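Side-chain contacts in putative extracellular solute-binding protein (PDB 4P56), which probably captures mandelate or related aromatic acids in the periplasm as the solute-binding component of a TRAP transporter: residues G50-K55 with V259-R264; D123-Y128 with V138-I143; I188-P191 with E197-S200; F208-S213 with R272-H277; S213-K218 with R282-G287. All blocks are in the same frame, centred on the assembly; numbering follows the deposited sequence.

Interaction 1: residues G50-K55 with V259-R264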
# COMPACT_ATOMS: atom_id res chain seq x y z
N GLY A 50 -2.45 14.32 11.93
CA GLY A 50 -1.64 15.26 12.69
C GLY A 50 -2.51 16.23 13.50
O GLY A 50 -2.20 16.58 14.64
N GLU A 51 -3.62 16.65 12.91
CA GLU A 51 -4.54 17.53 13.64
C GLU A 51 -5.15 16.80 14.85
O GLU A 51 -5.35 17.40 15.93
CB GLU A 51 -5.61 18.02 12.67
CG GLU A 51 -5.09 19.17 11.82
CD GLU A 51 -4.94 20.41 12.67
OE1 GLU A 51 -5.98 21.00 13.01
OE2 GLU A 51 -3.79 20.77 13.04
N GLU A 52 -5.45 15.51 14.68
CA GLU A 52 -6.01 14.73 15.77
C GLU A 52 -5.00 14.64 16.91
O GLU A 52 -5.38 14.77 18.05
CB GLU A 52 -6.44 13.31 15.33
CG GLU A 52 -7.68 13.26 14.42
CD GLU A 52 -8.21 11.83 14.18
OE1 GLU A 52 -8.04 10.96 15.05
OE2 GLU A 52 -8.81 11.57 13.12
N ILE A 53 -3.73 14.39 16.59
CA ILE A 53 -2.67 14.33 17.58
C ILE A 53 -2.47 15.68 18.32
O ILE A 53 -2.35 15.75 19.56
CB ILE A 53 -1.32 13.93 16.91
CG1 ILE A 53 -1.40 12.52 16.31
CG2 ILE A 53 -0.23 13.98 17.92
CD1 ILE A 53 -0.27 12.23 15.31
N ARG A 54 -2.44 16.77 17.56
CA ARG A 54 -2.34 18.10 18.15
C ARG A 54 -3.46 18.33 19.13
O ARG A 54 -3.25 18.70 20.30
CB ARG A 54 -2.37 19.19 17.07
CG ARG A 54 -2.23 20.61 17.60
CD ARG A 54 -2.21 21.61 16.46
NE ARG A 54 -3.50 21.58 15.77
CZ ARG A 54 -4.59 22.16 16.26
NH1 ARG A 54 -4.54 22.79 17.43
NH2 ARG A 54 -5.74 22.13 15.60
N LYS A 55 -4.69 18.14 18.68
CA LYS A 55 -5.82 18.41 19.54
C LYS A 55 -5.87 17.51 20.78
O LYS A 55 -6.21 17.98 21.86
CB LYS A 55 -7.13 18.28 18.77
CG LYS A 55 -7.26 19.30 17.65
CD LYS A 55 -8.47 18.98 16.75
CE LYS A 55 -8.39 19.72 15.40
NZ LYS A 55 -9.48 19.32 14.44
N VAL A 259 -0.14 6.36 20.50
CA VAL A 259 -0.43 4.97 20.22
C VAL A 259 -1.94 4.71 20.03
O VAL A 259 -2.33 3.98 19.13
CB VAL A 259 0.17 4.06 21.30
CG1 VAL A 259 -0.23 2.59 21.09
CG2 VAL A 259 1.67 4.20 21.26
N ARG A 260 -2.78 5.32 20.86
CA ARG A 260 -4.23 5.13 20.75
C ARG A 260 -4.78 5.68 19.42
O ARG A 260 -5.75 5.17 18.86
CB ARG A 260 -4.87 5.82 21.94
CG ARG A 260 -6.36 5.83 22.01
CD ARG A 260 -6.78 6.27 23.43
NE ARG A 260 -6.52 7.69 23.69
CZ ARG A 260 -5.66 8.18 24.60
NH1 ARG A 260 -4.94 7.38 25.38
NH2 ARG A 260 -5.52 9.49 24.72
N LEU A 261 -4.13 6.73 18.92
CA LEU A 261 -4.50 7.34 17.65
C LEU A 261 -3.82 6.63 16.48
O LEU A 261 -4.02 6.98 15.32
CB LEU A 261 -4.11 8.82 17.65
CG LEU A 261 -4.97 9.69 18.56
CD1 LEU A 261 -4.44 11.12 18.64
CD2 LEU A 261 -6.46 9.68 18.09
N SER A 262 -3.01 5.62 16.78
CA SER A 262 -2.33 4.89 15.72
C SER A 262 -3.00 3.53 15.52
O SER A 262 -4.20 3.40 15.74
CB SER A 262 -0.83 4.76 16.05
OG SER A 262 -0.21 6.05 16.09
N GLY A 263 -2.24 2.51 15.12
CA GLY A 263 -2.79 1.17 14.99
C GLY A 263 -4.10 1.14 14.23
O GLY A 263 -4.18 1.59 13.12
N ARG A 264 -5.14 0.57 14.83
CA ARG A 264 -6.38 0.34 14.10
C ARG A 264 -7.05 1.65 13.69
O ARG A 264 -7.72 1.74 12.63
CB ARG A 264 -7.30 -0.45 15.02
CG ARG A 264 -8.53 -0.96 14.37
CD ARG A 264 -9.36 -1.58 15.45
NE ARG A 264 -9.92 -2.83 15.02
CZ ARG A 264 -10.95 -2.92 14.19
NH1 ARG A 264 -11.51 -1.81 13.70
NH2 ARG A 264 -11.42 -4.11 13.85

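Interaction 2: residues D123-Y128 with V138-I143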
# COMPACT_ATOMS: atom_id res chain seq x y z
N ASP A 123 -4.78 -5.41 12.21
CA ASP A 123 -5.21 -6.21 13.35
C ASP A 123 -4.43 -7.53 13.33
O ASP A 123 -4.00 -8.03 14.37
CB ASP A 123 -6.72 -6.46 13.32
CG ASP A 123 -7.55 -5.25 13.80
OD1 ASP A 123 -6.98 -4.32 14.38
OD2 ASP A 123 -8.80 -5.25 13.60
N THR A 124 -4.21 -8.07 12.14
CA THR A 124 -3.54 -9.38 12.02
C THR A 124 -2.06 -9.21 12.38
O THR A 124 -1.50 -10.01 13.15
CB THR A 124 -3.69 -9.92 10.60
OG1 THR A 124 -5.09 -10.14 10.30
CG2 THR A 124 -2.92 -11.21 10.42
N TYR A 125 -1.44 -8.17 11.82
CA TYR A 125 -0.01 -7.88 12.04
C TYR A 125 0.27 -7.63 13.52
O TYR A 125 1.20 -8.18 14.09
CB TYR A 125 0.45 -6.66 11.19
CG TYR A 125 1.95 -6.69 10.89
CD1 TYR A 125 2.87 -6.17 11.77
CD2 TYR A 125 2.44 -7.33 9.75
CE1 TYR A 125 4.25 -6.23 11.51
CE2 TYR A 125 3.80 -7.41 9.50
CZ TYR A 125 4.70 -6.85 10.38
OH TYR A 125 6.07 -6.94 10.13
N GLU A 126 -0.56 -6.81 14.14
CA GLU A 126 -0.43 -6.52 15.55
C GLU A 126 -0.57 -7.79 16.41
O GLU A 126 0.22 -8.01 17.32
CB GLU A 126 -1.52 -5.52 15.94
CG GLU A 126 -1.65 -5.34 17.42
CD GLU A 126 -2.72 -4.35 17.78
OE1 GLU A 126 -3.93 -4.64 17.53
OE2 GLU A 126 -2.34 -3.29 18.29
N LYS A 127 -1.58 -8.60 16.14
CA LYS A 127 -1.83 -9.79 16.97
C LYS A 127 -0.79 -10.89 16.78
O LYS A 127 -0.44 -11.57 17.73
CB LYS A 127 -3.23 -10.35 16.68
CG LYS A 127 -3.54 -11.65 17.45
CD LYS A 127 -5.02 -11.91 17.40
CE LYS A 127 -5.47 -13.03 18.33
NZ LYS A 127 -6.94 -13.20 18.15
N TYR A 128 -0.31 -11.10 15.56
CA TYR A 128 0.47 -12.32 15.28
C TYR A 128 1.92 -12.08 14.84
O TYR A 128 2.75 -12.97 14.94
CB TYR A 128 -0.22 -13.17 14.20
CG TYR A 128 -1.57 -13.72 14.57
CD1 TYR A 128 -1.69 -14.90 15.30
CD2 TYR A 128 -2.74 -13.09 14.17
CE1 TYR A 128 -2.91 -15.40 15.63
CE2 TYR A 128 -3.98 -13.59 14.50
CZ TYR A 128 -4.06 -14.74 15.24
OH TYR A 128 -5.30 -15.25 15.56
N VAL A 138 12.98 1.08 14.30
CA VAL A 138 12.04 2.20 14.40
C VAL A 138 10.81 1.72 15.19
O VAL A 138 10.64 0.51 15.43
CB VAL A 138 11.56 2.72 13.03
CG1 VAL A 138 12.77 3.18 12.16
CG2 VAL A 138 10.76 1.66 12.29
N ARG A 139 9.96 2.64 15.63
CA ARG A 139 8.71 2.22 16.24
C ARG A 139 7.65 2.16 15.18
O ARG A 139 7.46 3.11 14.43
CB ARG A 139 8.25 3.14 17.37
CG ARG A 139 6.83 2.82 17.83
CD ARG A 139 6.35 3.73 18.94
NE ARG A 139 6.88 3.28 20.22
CZ ARG A 139 6.27 2.42 21.04
NH1 ARG A 139 5.07 1.93 20.76
NH2 ARG A 139 6.87 2.08 22.17
N LEU A 140 7.00 1.00 15.08
CA LEU A 140 5.91 0.83 14.12
C LEU A 140 4.62 1.34 14.77
O LEU A 140 4.17 0.81 15.76
CB LEU A 140 5.75 -0.65 13.76
CG LEU A 140 4.60 -1.03 12.82
CD1 LEU A 140 4.72 -0.35 11.46
CD2 LEU A 140 4.50 -2.55 12.66
N LEU A 141 4.03 2.37 14.18
CA LEU A 141 2.79 2.92 14.72
C LEU A 141 1.57 2.20 14.12
O LEU A 141 0.59 1.92 14.81
CB LEU A 141 2.71 4.42 14.47
CG LEU A 141 3.68 5.28 15.25
CD1 LEU A 141 3.56 6.74 14.80
CD2 LEU A 141 3.49 5.19 16.80
N GLY A 142 1.62 1.89 12.83
CA GLY A 142 0.46 1.29 12.18
C GLY A 142 0.74 0.91 10.75
O GLY A 142 1.79 1.26 10.22
N ILE A 143 -0.19 0.17 10.15
CA ILE A 143 -0.08 -0.26 8.78
C ILE A 143 -1.42 0.01 8.12
O ILE A 143 -2.46 -0.05 8.76
CB ILE A 143 0.24 -1.76 8.69
CG1 ILE A 143 1.67 -2.04 9.16
CG2 ILE A 143 0.05 -2.27 7.27
CD1 ILE A 143 1.95 -3.55 9.41

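Interaction 3: residues I188-P191 with E197-S200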
# COMPACT_ATOMS: atom_id res chain seq x y z
N ILE A 188 8.73 -3.81 -13.94
CA ILE A 188 9.68 -2.73 -13.70
C ILE A 188 9.40 -2.18 -12.30
O ILE A 188 8.48 -1.36 -12.10
CB ILE A 188 9.53 -1.61 -14.73
CG1 ILE A 188 9.78 -2.15 -16.15
CG2 ILE A 188 10.49 -0.47 -14.42
CD1 ILE A 188 9.52 -1.07 -17.22
N ALA A 189 10.18 -2.64 -11.32
CA ALA A 189 9.98 -2.22 -9.92
C ALA A 189 10.63 -0.89 -9.66
O ALA A 189 11.86 -0.80 -9.54
CB ALA A 189 10.53 -3.31 -8.94
N LYS A 190 9.80 0.15 -9.56
CA LYS A 190 10.25 1.50 -9.23
C LYS A 190 9.16 2.17 -8.38
O LYS A 190 7.98 1.83 -8.47
CB LYS A 190 10.51 2.33 -10.49
CG LYS A 190 11.60 1.78 -11.41
CD LYS A 190 12.97 1.93 -10.79
CE LYS A 190 14.08 1.69 -11.78
NZ LYS A 190 15.35 1.40 -11.06
N PRO A 191 9.55 3.15 -7.55
CA PRO A 191 8.57 3.81 -6.69
C PRO A 191 7.51 4.53 -7.51
O PRO A 191 7.78 4.94 -8.63
CB PRO A 191 9.41 4.82 -5.91
CG PRO A 191 10.78 4.33 -5.98
CD PRO A 191 10.93 3.58 -7.25
N GLU A 197 6.96 9.40 -15.69
CA GLU A 197 8.09 9.42 -16.61
C GLU A 197 8.19 8.12 -17.44
O GLU A 197 8.43 8.14 -18.65
CB GLU A 197 9.40 9.65 -15.83
CG GLU A 197 10.64 9.54 -16.67
CD GLU A 197 10.82 10.72 -17.59
OE1 GLU A 197 9.92 11.59 -17.62
OE2 GLU A 197 11.85 10.79 -18.29
N LEU A 198 8.04 6.99 -16.78
CA LEU A 198 8.23 5.71 -17.45
C LEU A 198 7.13 5.46 -18.48
O LEU A 198 7.37 4.81 -19.50
CB LEU A 198 8.22 4.57 -16.43
CG LEU A 198 9.47 4.45 -15.56
CD1 LEU A 198 9.17 3.52 -14.39
CD2 LEU A 198 10.66 3.94 -16.36
N LEU A 199 5.93 5.92 -18.19
CA LEU A 199 4.81 5.72 -19.10
C LEU A 199 4.80 6.75 -20.21
O LEU A 199 4.58 6.41 -21.38
CB LEU A 199 3.47 5.79 -18.34
CG LEU A 199 3.18 4.53 -17.51
CD1 LEU A 199 2.07 4.80 -16.53
CD2 LEU A 199 2.85 3.34 -18.39
N SER A 200 5.02 8.01 -19.85
CA SER A 200 4.99 9.09 -20.85
C SER A 200 6.06 8.87 -21.92
O SER A 200 5.82 9.21 -23.09
CB SER A 200 5.17 10.45 -20.21
OG SER A 200 6.45 10.59 -19.60

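Interaction 4: residues F208-S213 with R272-H277. With RMN ((R)-mandelic acid), chain D.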
# COMPACT_ATOMS: atom_id res chain seq x y z
N PHE A 208 0.70 -1.19 -12.59
CA PHE A 208 -0.21 -1.78 -11.60
C PHE A 208 -0.38 -0.67 -10.57
O PHE A 208 0.59 -0.26 -9.93
CB PHE A 208 0.39 -3.06 -10.95
CG PHE A 208 0.26 -4.32 -11.77
CD1 PHE A 208 -0.27 -4.31 -13.04
CD2 PHE A 208 0.70 -5.57 -11.25
CE1 PHE A 208 -0.38 -5.48 -13.77
CE2 PHE A 208 0.58 -6.71 -11.97
CZ PHE A 208 0.04 -6.67 -13.25
N PHE A 209 -1.59 -0.14 -10.46
CA PHE A 209 -1.93 0.89 -9.48
C PHE A 209 -3.38 0.68 -9.02
O PHE A 209 -4.16 0.03 -9.73
CB PHE A 209 -1.89 2.26 -10.15
CG PHE A 209 -0.66 3.09 -9.86
CD1 PHE A 209 0.10 2.90 -8.72
CD2 PHE A 209 -0.32 4.10 -10.72
CE1 PHE A 209 1.20 3.70 -8.47
CE2 PHE A 209 0.80 4.91 -10.47
CZ PHE A 209 1.54 4.70 -9.33
N PRO A 210 -3.74 1.24 -7.86
CA PRO A 210 -5.16 1.34 -7.52
C PRO A 210 -5.79 2.47 -8.34
O PRO A 210 -5.08 3.22 -9.00
CB PRO A 210 -5.15 1.68 -6.04
CG PRO A 210 -3.93 2.55 -5.90
CD PRO A 210 -2.91 1.97 -6.88
N ALA A 211 -7.11 2.55 -8.33
CA ALA A 211 -7.80 3.50 -9.18
C ALA A 211 -7.33 4.96 -9.02
O ALA A 211 -7.17 5.66 -9.98
CB ALA A 211 -9.27 3.42 -8.94
N GLU A 212 -7.16 5.41 -7.78
CA GLU A 212 -6.91 6.82 -7.51
C GLU A 212 -5.63 7.31 -8.20
O GLU A 212 -5.54 8.47 -8.62
CB GLU A 212 -6.84 7.10 -5.99
CG GLU A 212 -5.57 6.58 -5.27
CD GLU A 212 -4.35 7.52 -5.48
OE1 GLU A 212 -3.21 7.02 -5.47
OE2 GLU A 212 -4.55 8.72 -5.71
N SER A 213 -4.68 6.40 -8.34
CA SER A 213 -3.36 6.71 -8.82
C SER A 213 -3.39 7.10 -10.29
O SER A 213 -2.58 7.92 -10.71
CB SER A 213 -2.45 5.50 -8.62
OG SER A 213 -2.47 5.09 -7.25
N ARG A 272 -9.87 4.89 4.67
CA ARG A 272 -11.01 5.70 4.23
C ARG A 272 -10.60 6.76 3.21
O ARG A 272 -11.36 7.06 2.26
CB ARG A 272 -11.78 6.28 5.43
CG ARG A 272 -12.55 5.15 6.20
CD ARG A 272 -13.49 5.64 7.32
NE ARG A 272 -14.31 4.51 7.75
CZ ARG A 272 -15.50 4.19 7.26
NH1 ARG A 272 -16.11 4.96 6.36
NH2 ARG A 272 -16.12 3.12 7.73
N ALA A 273 -9.40 7.30 3.36
CA ALA A 273 -8.87 8.27 2.42
C ALA A 273 -8.66 7.62 1.05
O ALA A 273 -9.08 8.18 0.05
CB ALA A 273 -7.57 8.86 2.93
N TRP A 274 -7.99 6.47 1.02
CA TRP A 274 -7.76 5.75 -0.22
C TRP A 274 -9.05 5.42 -0.94
O TRP A 274 -9.12 5.58 -2.15
CB TRP A 274 -7.08 4.41 0.04
CG TRP A 274 -5.62 4.46 0.34
CD1 TRP A 274 -5.03 4.25 1.55
CD2 TRP A 274 -4.56 4.68 -0.59
NE1 TRP A 274 -3.66 4.34 1.44
CE2 TRP A 274 -3.34 4.60 0.13
CE3 TRP A 274 -4.51 4.96 -1.96
CZ2 TRP A 274 -2.11 4.78 -0.46
CZ3 TRP A 274 -3.28 5.15 -2.55
CH2 TRP A 274 -2.09 5.05 -1.81
N ASP A 275 -10.02 4.89 -0.20
CA ASP A 275 -11.33 4.52 -0.76
C ASP A 275 -12.09 5.72 -1.32
O ASP A 275 -12.78 5.61 -2.35
CB ASP A 275 -12.22 3.84 0.30
CG ASP A 275 -11.82 2.39 0.56
OD1 ASP A 275 -11.29 1.75 -0.38
OD2 ASP A 275 -12.07 1.87 1.69
N THR A 276 -11.97 6.86 -0.67
CA THR A 276 -12.65 8.06 -1.14
C THR A 276 -12.03 8.50 -2.46
O THR A 276 -12.72 8.83 -3.42
CB THR A 276 -12.61 9.16 -0.07
OG1 THR A 276 -13.29 8.69 1.12
CG2 THR A 276 -13.26 10.43 -0.54
N HIS A 277 -10.71 8.47 -2.52
CA HIS A 277 -10.06 8.85 -3.77
C HIS A 277 -10.28 7.87 -4.89
O HIS A 277 -10.47 8.28 -6.04
CB HIS A 277 -8.57 9.08 -3.55
CG HIS A 277 -8.31 10.40 -2.91
ND1 HIS A 277 -7.58 11.39 -3.52
CD2 HIS A 277 -8.72 10.91 -1.72
CE1 HIS A 277 -7.52 12.44 -2.73
NE2 HIS A 277 -8.21 12.18 -1.64
C1 RMN D . 1.85 2.96 -4.23
C2 RMN D . 2.38 4.04 -3.55
C3 RMN D . 1.70 5.25 -3.52
C4 RMN D . 0.51 5.40 -4.20
C5 RMN D . -0.01 4.32 -4.90
C6 RMN D . 0.66 3.11 -4.91
C7 RMN D . 2.60 1.65 -4.28
C10 RMN D . 3.21 1.49 -5.64
O8 RMN D . 1.78 0.56 -4.10
O11 RMN D . 2.58 0.93 -6.60
O12 RMN D . 4.35 1.98 -5.86
O HOH W 1 -6.87 10.70 -6.76

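Interaction 5: residues S213-K218 with R282-G287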
# COMPACT_ATOMS: atom_id res chain seq x y z
N SER A 213 -4.68 6.40 -8.34
CA SER A 213 -3.36 6.71 -8.82
C SER A 213 -3.39 7.10 -10.29
O SER A 213 -2.58 7.92 -10.71
CB SER A 213 -2.45 5.50 -8.62
OG SER A 213 -2.47 5.09 -7.25
N LEU A 214 -4.32 6.54 -11.05
CA LEU A 214 -4.52 6.96 -12.44
C LEU A 214 -4.61 8.48 -12.52
O LEU A 214 -4.10 9.11 -13.46
CB LEU A 214 -5.81 6.32 -12.99
CG LEU A 214 -6.23 6.74 -14.39
CD1 LEU A 214 -5.35 6.05 -15.41
CD2 LEU A 214 -7.70 6.41 -14.65
N VAL A 215 -5.29 9.07 -11.54
CA VAL A 215 -5.56 10.50 -11.58
C VAL A 215 -4.49 11.28 -10.84
O VAL A 215 -4.01 12.31 -11.33
CB VAL A 215 -6.95 10.82 -11.00
CG1 VAL A 215 -7.22 12.31 -11.01
CG2 VAL A 215 -8.00 10.11 -11.79
N SER A 216 -4.08 10.80 -9.66
CA SER A 216 -3.19 11.63 -8.84
C SER A 216 -1.80 11.68 -9.47
O SER A 216 -1.09 12.66 -9.31
CB SER A 216 -3.14 11.14 -7.38
OG SER A 216 -2.71 9.81 -7.32
N PHE A 217 -1.41 10.65 -10.20
CA PHE A 217 -0.12 10.64 -10.88
C PHE A 217 -0.22 11.16 -12.33
O PHE A 217 0.75 11.13 -13.09
CB PHE A 217 0.49 9.24 -10.80
CG PHE A 217 0.99 8.89 -9.42
CD1 PHE A 217 2.28 9.23 -9.03
CD2 PHE A 217 0.18 8.26 -8.51
CE1 PHE A 217 2.75 8.91 -7.75
CE2 PHE A 217 0.63 7.95 -7.22
CZ PHE A 217 1.92 8.28 -6.85
N LYS A 218 -1.40 11.66 -12.69
CA LYS A 218 -1.65 12.33 -13.96
C LYS A 218 -1.41 11.42 -15.14
O LYS A 218 -0.81 11.83 -16.14
CB LYS A 218 -0.78 13.59 -14.08
CG LYS A 218 -1.07 14.65 -13.02
CD LYS A 218 -0.00 15.74 -13.05
CE LYS A 218 0.32 16.27 -11.65
NZ LYS A 218 -0.67 17.28 -11.17
N ARG A 282 -13.35 7.01 -10.36
CA ARG A 282 -14.23 6.29 -11.26
C ARG A 282 -14.85 7.21 -12.31
O ARG A 282 -15.19 6.76 -13.38
CB ARG A 282 -15.31 5.55 -10.48
CG ARG A 282 -14.75 4.45 -9.59
CD ARG A 282 -15.73 3.29 -9.45
NE ARG A 282 -15.88 2.53 -10.69
CZ ARG A 282 -15.02 1.59 -11.11
NH1 ARG A 282 -13.93 1.32 -10.41
NH2 ARG A 282 -15.25 0.94 -12.25
N LYS A 283 -14.98 8.50 -12.04
CA LYS A 283 -15.53 9.36 -13.09
C LYS A 283 -14.62 9.29 -14.31
O LYS A 283 -15.08 9.32 -15.45
CB LYS A 283 -15.70 10.81 -12.64
CG LYS A 283 -16.36 11.69 -13.72
CD LYS A 283 -17.66 11.06 -14.25
CE LYS A 283 -18.56 12.08 -15.00
NZ LYS A 283 -17.98 12.59 -16.27
N VAL A 284 -13.31 9.19 -14.07
CA VAL A 284 -12.38 9.04 -15.18
C VAL A 284 -12.39 7.61 -15.73
O VAL A 284 -12.42 7.41 -16.94
CB VAL A 284 -10.93 9.38 -14.76
CG1 VAL A 284 -9.95 9.06 -15.89
CG2 VAL A 284 -10.82 10.84 -14.39
N LEU A 285 -12.34 6.61 -14.85
CA LEU A 285 -12.38 5.21 -15.30
C LEU A 285 -13.58 4.91 -16.17
O LEU A 285 -13.46 4.18 -17.16
CB LEU A 285 -12.43 4.23 -14.12
CG LEU A 285 -11.15 3.91 -13.36
CD1 LEU A 285 -11.43 2.87 -12.25
CD2 LEU A 285 -10.09 3.42 -14.31
N GLU A 286 -14.74 5.43 -15.79
CA GLU A 286 -15.99 5.07 -16.48
C GLU A 286 -16.33 6.03 -17.62
O GLU A 286 -17.37 5.89 -18.26
CB GLU A 286 -17.17 5.04 -15.48
CG GLU A 286 -17.01 4.00 -14.36
CD GLU A 286 -18.15 4.05 -13.35
OE1 GLU A 286 -18.98 4.98 -13.42
OE2 GLU A 286 -18.21 3.14 -12.49
N GLY A 287 -15.45 6.99 -17.87
CA GLY A 287 -15.79 8.14 -18.69
C GLY A 287 -15.77 7.96 -20.20
O GLY A 287 -16.24 8.84 -20.92

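Interaction 1: residues G50-K55 with V259-R264
In the short break between helix 252-260 and the long helix 263-285, L261 leans on the side of helix 40-56 and touches E52 and I53 there. The link is narrow. L261 is the one residue of 259-264 that meets 50-55, and its two methyl groups divide the work. CD1 lies against the helix backbone, 3.8 Å from I53 CA. The same methyl also meets the I53 side chain, with L261 CD1 4.1 Å from I53 CG1. CD2 turns to the other neighbour and lies 3.7 Å from E52 OE1. In L261 a chi1 of -71° brings CG to the helix, and chi2 of 174° then sets CD1 over I53 and CD2 by E52.

The contact belongs to the place where three elements of a family 7 solute-binding protein come together: helix 40-56, the start of helix 263-285 and strand 139-145. The chain turns sharply here. S262 N bonds to V259 O at the end of the first helix, and G263 takes a positive phi of 49° before the next helix sets off. W49 of helix 40-56 donates through NE1 to L261 O, so the backbone of the turn is tied to the same helix that its side chain touches.

E52 reaches past L261 with its chain extended beyond CG. Its OE1 is hydrogen-bonded to H265 NE2, on the first turn of helix 263-285. On another side of helix 40-56, R54 grips E51 side-on with NE and NH2. The R54 NH2 to E51 OE1 bond of this salt bridge is 2.8 Å long.

Interaction 2: residues D123-Y128 with V138-I143
Y125 of helix 114-129 lays its ring against two aliphatic side chains of strand 139-145, I143 and L140. The ring is reached by the far end of I143. Its CD1 stands over one face, 3.7 Å from the centroid of the Y125 ring and 21° off the ring normal. This is a CH-pi contact. The methyl sits toward the rim near the root of the ring, with I143 CD1 3.5 Å from Y125 CG. The I143 side chain meets Y125 at about a right angle, and CD1 is its one atom close to the ring.

L140 adds the second contact. Its CD2 is 3.9 Å from Y125 CE1 and comes in obliquely to the ring. L140 CG lies opposite the backbone N, and chi2 of 61° then turns CD2 to the tyrosine. Y125 places its own ring by a chi1 of -155°, which carries it off the helix toward the strand.

L140 and I143 are three residues apart, yet both reach the helix. Between them L141 and G142 form a classic beta bulge opposite V240 of strand 237-242. The bulge shifts the alternation of the strand, consistent with both side chains facing Y125.

The contact across the two segments is apolar. The phenol oxygen is held beyond it by E134, through a hydrogen bond between Y125 OH and E134 OE1. That bond would limit how far the ring can swing, while carbon packing holds its face.

Interaction 3: residues I188-P191 with E197-S200
Chi1 of -73° and chi2 of 166° send the L198 side chain out from helix 195-200, so that CD1 meets both I188 and K190. I188 answers with its CG2 branch, and I188 CG2 is 4.2 Å from L198 CD1. K190 approaches with the aliphatic part of its chain, and K190 CG is likewise 4.2 Å from L198 CD1. The end of the lysine then leads off from the helix. Only its lower part therefore packs on the leucine.

One methyl thus rests between two residues of alternate position on the extended chain. A189, between them, points the other way. The packing is light and no hydrogen bond crosses it. It is a surface contact made by carbon atoms.

The strand and helix follow each other closely in the chain, with a short loop between them. Strand 186-189 is an outermost strand of the mixed sheet and pairs in parallel with strand 168-171. K190 continues that neighbourhood, since its carbonyl oxygen accepts from NH1 of R170, a residue of the mandelate pocket. L198 also touches R170, so helix 195-200 is laid over the edge of the sheet formed by strands 186-189 and 168-171.

Interaction 4: residues F208-S213 with R272-H277
This is a buried contact beside the mandelate pocket, where the turn from strand 206-210 into helix 211-216 packs on the middle of helix 263-285. E212 carries most of it. Its CB lies 3.6 Å from H277 CB, and its acid end turns to the edge of W274. E212 CG sits between the backbone N and the carbonyl carbon (chi1 72°), and a further bend at chi2 folds the chain back to the indole. E212 OE1 then meets the ring at its edge, 3.5 Å from W274 CZ3. The carboxylate and ring planes are 69° apart. P210 CG adds an oblique apolar touch to W274 CZ3 at 4.3 Å.

The same indole reaches the ligand. W274 CH2 is 3.5 Å from C4 of (R)-mandelate, which lies in plane at the edge of the ring. F209 and S213 close in on the ligand from the other segment, with F209 CE1 3.6 Å from mandelate O11. The ligand's polar groups are bound by Y94, R170 and D236.

Several donors hold the E212 carboxylate. S213 OG donates to E212 OE1 over 2.7 Å, from above the carboxylate plane. H39 NE2 also bonds to OE1, and S216 OG to OE2. H277 is directed by its own bond to D44. These bonds would hold E212 and S213 in place. The fixed acid chain gives the W274 edge a firm surface to pack on, beside the aromatic ring of mandelate.

Interaction 5: residues S213-K218 with R282-G287
L214 CD2 lies between V284 and L285, 3.7 Å from V284 CG1 and 3.8 Å from L285 CD2. A second pair of methyls meets alongside, with V215 CG2 3.9 Å from V284 CG2. V284 therefore uses both branches, CG1 for the leucine and CG2 for the valine. A chi1 of 176° swings the L214 isobutyl group out toward helix 263-285.

The next shell closes round these methyls. F152 of strand 149-153 touches both L214 and L285, and I290 packs on L214. D220 borders V284.

Farther out, the ends of both helices are shaped by backbone and charge. Helix 211-216 finishes in a Schellman motif, with K218 at positive phi (62°) as its C-prime residue and K218 N bonded to V215 O. F217, just before it, is part of the mandelate pocket. R282 points away from 213-218, and its NE forms a salt bridge to E286 OE2 at 3.0 Å, one turn along the end of helix 263-285. R282 NH1 has a further partner in E228.

No hydrogen bond crosses between the two segments. They meet through branched aliphatic groups alone, so the contact depends on shape and burial.

Interactions 2 and 4 are buried, 1 and 5 are partly buried, and 3 lies at the surface. Helix 263-285 runs through three of them: its start is in interaction 1, its middle in 4 and its end in 5. Interactions 4 and 5 also share helix 211-216 and S213, and they touch through F209 with F217 and A211 with L285. Interactions 1 and 2 meet directly, by a salt bridge from R264 to D123. Interactions 3 and 4 reach the same mixed sheet without touching. Interactions 3 and 5 pack aliphatic carbons, and 2 adds a tyrosine face. Interaction 4, beside the ligand, alone centres on a buried carboxylate.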